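Local coordinates for ribonucleoside-diphosphate reductase subunit beta (PDB 6ZJK), which probably serves as the diiron radical-generating subunit of a class I ribonucleotide reductase, the enzyme that reduces ribonucleoside diphosphates to deoxyribonucleotides, at residues Asn295-Leu298 / Ile299-Ile303. Residues are numbered along the deposited sequence; the frame is centred on the assembly and turned at random.
Sequences NDEL and IERYI
Glu-297 and Arg-301, one helical turn apart, run side by side and point the same way, yet their charged ends do not pair. Glu-297 OE1 lies 3.8 Å from the methylene Arg-301 CD. It stays 5.0 Å from Arg-301 NE, a separation at which any attraction between the charges is probably weak and long-range. The carboxylate and guanidinium planes are nearly perpendicular, at 86°. The arginine turns its CG anti to its own carbonyl carbon (chi1 -67°), which sets Arg-301 CG beside the backbone N and 3.3 Å from Glu-297 O, the oxygen that accepts from Arg-301 N. Glu-300 slants across Glu-297, its OE1 4.1 Å from Glu-297 CG, while its OE2 forms a salt bridge with Lys-304 farther along the helix. On the buried side, Ile-299 lays CG1 3.4 Å from Asn-295 O, the same oxygen that accepts its backbone N-H, and its side chain also meets Thr-287 of helix 262-287. Ahead of the first turn, Asn-295 OD1 accepts from Leu-298 N at 2.9 Å, the donor standing above the carbonyl plane, and more weakly from Glu-297 N. This is a classic asparagine N-cap, here starting helix 296-313, which packs on the outside of the helical bundle characteristic of ribonucleotide reductase small subunits.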
ATOM      1  N   ASN A 295     -14.907  25.160  23.424  1.00 45.51           N
ATOM      2  CA  ASN A 295     -14.267  26.117  24.278  1.00 49.45           C
ATOM      3  C   ASN A 295     -12.971  25.553  24.773  1.00 49.45           C
ATOM      4  O   ASN A 295     -12.761  24.399  24.721  1.00 43.90           O
ATOM      5  CB  ASN A 295     -15.185  26.613  25.392  1.00 46.36           C
ATOM      6  CG  ASN A 295     -15.507  25.565  26.404  1.00 50.03           C
ATOM      7  OD1 ASN A 295     -14.645  25.103  27.093  1.00 48.79           O
ATOM      8  ND2 ASN A 295     -16.730  25.202  26.482  1.00 43.97           N
ATOM      9  N   ASP A 296     -12.095  26.380  25.266  1.00 43.69           N
ATOM     10  CA  ASP A 296     -10.814  25.894  25.692  1.00 48.46           C
ATOM     11  C   ASP A 296     -10.764  24.763  26.732  1.00 52.05           C
ATOM     12  O   ASP A 296      -9.875  23.975  26.697  1.00 46.87           O
ATOM     13  CB  ASP A 296      -9.961  27.034  26.159  1.00 51.27           C
ATOM     14  CG  ASP A 296      -9.575  27.937  25.063  1.00 57.38           C
ATOM     15  OD1 ASP A 296      -8.801  28.852  25.272  1.00 61.34           O
ATOM     16  OD2 ASP A 296     -10.018  27.723  23.968  1.00 54.27           O
ATOM     17  N   GLU A 297     -11.709  24.746  27.648  1.00 47.43           N
ATOM     18  CA  GLU A 297     -11.709  23.762  28.694  1.00 49.44           C
ATOM     19  C   GLU A 297     -12.297  22.481  28.219  1.00 48.34           C
ATOM     20  O   GLU A 297     -11.840  21.459  28.542  1.00 46.18           O
ATOM     21  CB  GLU A 297     -12.519  24.250  29.895  1.00 49.83           C
ATOM     22  CG  GLU A 297     -12.335  23.388  31.122  1.00 57.55           C
ATOM     23  CD  GLU A 297     -13.369  23.572  32.241  1.00 72.22           C
ATOM     24  OE1 GLU A 297     -13.339  22.746  33.143  1.00 68.07           O
ATOM     25  OE2 GLU A 297     -14.192  24.502  32.248  1.00 73.48           O
ATOM     26  N   LEU A 298     -13.279  22.540  27.357  1.00 48.19           N
ATOM     27  CA  LEU A 298     -13.849  21.374  26.775  1.00 49.44           C
ATOM     28  C   LEU A 298     -12.880  20.652  25.854  1.00 47.99           C
ATOM     29  O   LEU A 298     -12.902  19.486  25.770  1.00 47.70           O
ATOM     30  CB  LEU A 298     -15.108  21.723  26.095  1.00 45.42           C
ATOM     31  CG  LEU A 298     -15.765  20.597  25.421  1.00 54.06           C
ATOM     32  CD1 LEU A 298     -16.239  19.600  26.424  1.00 51.30           C
ATOM     33  CD2 LEU A 298     -16.920  21.134  24.657  1.00 48.95           C
ATOM     34  N   ILE A 299     -12.004  21.374  25.205  1.00 46.57           N
ATOM     35  CA  ILE A 299     -11.008  20.811  24.375  1.00 45.92           C
ATOM     36  C   ILE A 299      -9.959  20.163  25.257  1.00 49.15           C
ATOM     37  O   ILE A 299      -9.445  19.150  24.933  1.00 43.69           O
ATOM     38  CB  ILE A 299     -10.392  21.902  23.470  1.00 48.39           C
ATOM     39  CG1 ILE A 299     -11.371  22.335  22.404  1.00 46.91           C
ATOM     40  CG2 ILE A 299      -9.186  21.422  22.763  1.00 40.09           C
ATOM     41  CD1 ILE A 299     -10.893  23.501  21.614  1.00 47.28           C
ATOM     42  N   GLU A 300      -9.635  20.789  26.362  1.00 45.06           N
ATOM     43  CA  GLU A 300      -8.676  20.270  27.314  1.00 45.46           C
ATOM     44  C   GLU A 300      -9.138  18.967  27.874  1.00 43.70           C
ATOM     45  O   GLU A 300      -8.454  18.019  27.871  1.00 45.58           O
ATOM     46  CB  GLU A 300      -8.534  21.233  28.471  1.00 46.91           C
ATOM     47  CG  GLU A 300      -7.320  21.030  29.339  1.00 53.79           C
ATOM     48  CD  GLU A 300      -7.483  21.522  30.791  1.00 60.37           C
ATOM     49  OE1 GLU A 300      -8.453  22.202  31.091  1.00 58.89           O
ATOM     50  OE2 GLU A 300      -6.621  21.236  31.639  1.00 55.70           O
ATOM     51  N   ARG A 301     -10.348  18.948  28.327  1.00 46.12           N
ATOM     52  CA  ARG A 301     -10.917  17.756  28.942  1.00 48.56           C
ATOM     53  C   ARG A 301     -11.093  16.626  27.930  1.00 44.05           C
ATOM     54  O   ARG A 301     -10.863  15.455  28.254  1.00 45.57           O
ATOM     55  CB  ARG A 301     -12.244  18.126  29.616  1.00 48.75           C
ATOM     56  CG  ARG A 301     -12.107  19.071  30.842  1.00 55.23           C
ATOM     57  CD  ARG A 301     -13.462  19.315  31.553  1.00 56.25           C
ATOM     58  NE  ARG A 301     -14.176  18.054  31.730  1.00 63.81           N
ATOM     59  CZ  ARG A 301     -14.152  17.279  32.810  1.00 75.90           C
ATOM     60  NH1 ARG A 301     -13.466  17.632  33.899  1.00 70.43           N
ATOM     61  NH2 ARG A 301     -14.839  16.136  32.796  1.00 77.96           N
ATOM     62  N   TYR A 302     -11.454  16.945  26.687  1.00 41.81           N
ATOM     63  CA  TYR A 302     -11.689  15.875  25.720  1.00 41.44           C
ATOM     64  C   TYR A 302     -10.391  15.158  25.372  1.00 39.82           C
ATOM     65  O   TYR A 302     -10.330  13.923  25.409  1.00 43.31           O
ATOM     66  CB  TYR A 302     -12.367  16.418  24.461  1.00 42.55           C
ATOM     67  CG  TYR A 302     -12.690  15.359  23.428  1.00 49.23           C
ATOM     68  CD1 TYR A 302     -13.335  14.173  23.781  1.00 46.62           C
ATOM     69  CD2 TYR A 302     -12.364  15.553  22.080  1.00 47.30           C
ATOM     70  CE1 TYR A 302     -13.630  13.208  22.825  1.00 44.84           C
ATOM     71  CE2 TYR A 302     -12.653  14.594  21.124  1.00 46.33           C
ATOM     72  CZ  TYR A 302     -13.283  13.427  21.499  1.00 46.71           C
ATOM     73  OH  TYR A 302     -13.566  12.488  20.532  1.00 42.01           O
ATOM     74  N   ILE A 303      -9.331  15.913  25.080  1.00 40.23           N
ATOM     75  CA  ILE A 303      -8.064  15.298  24.704  1.00 38.87           C
ATOM     76  C   ILE A 303      -7.515  14.446  25.845  1.00 44.05           C
ATOM     77  O   ILE A 303      -7.048  13.321  25.624  1.00 41.13           O
ATOM     78  CB  ILE A 303      -7.049  16.373  24.270  1.00 40.08           C
ATOM     79  CG1 ILE A 303      -7.618  17.252  23.140  1.00 43.58           C
ATOM     80  CG2 ILE A 303      -5.751  15.720  23.823  1.00 41.46           C
ATOM     81  CD1 ILE A 303      -8.108  16.468  21.962  1.00 44.24           C
TER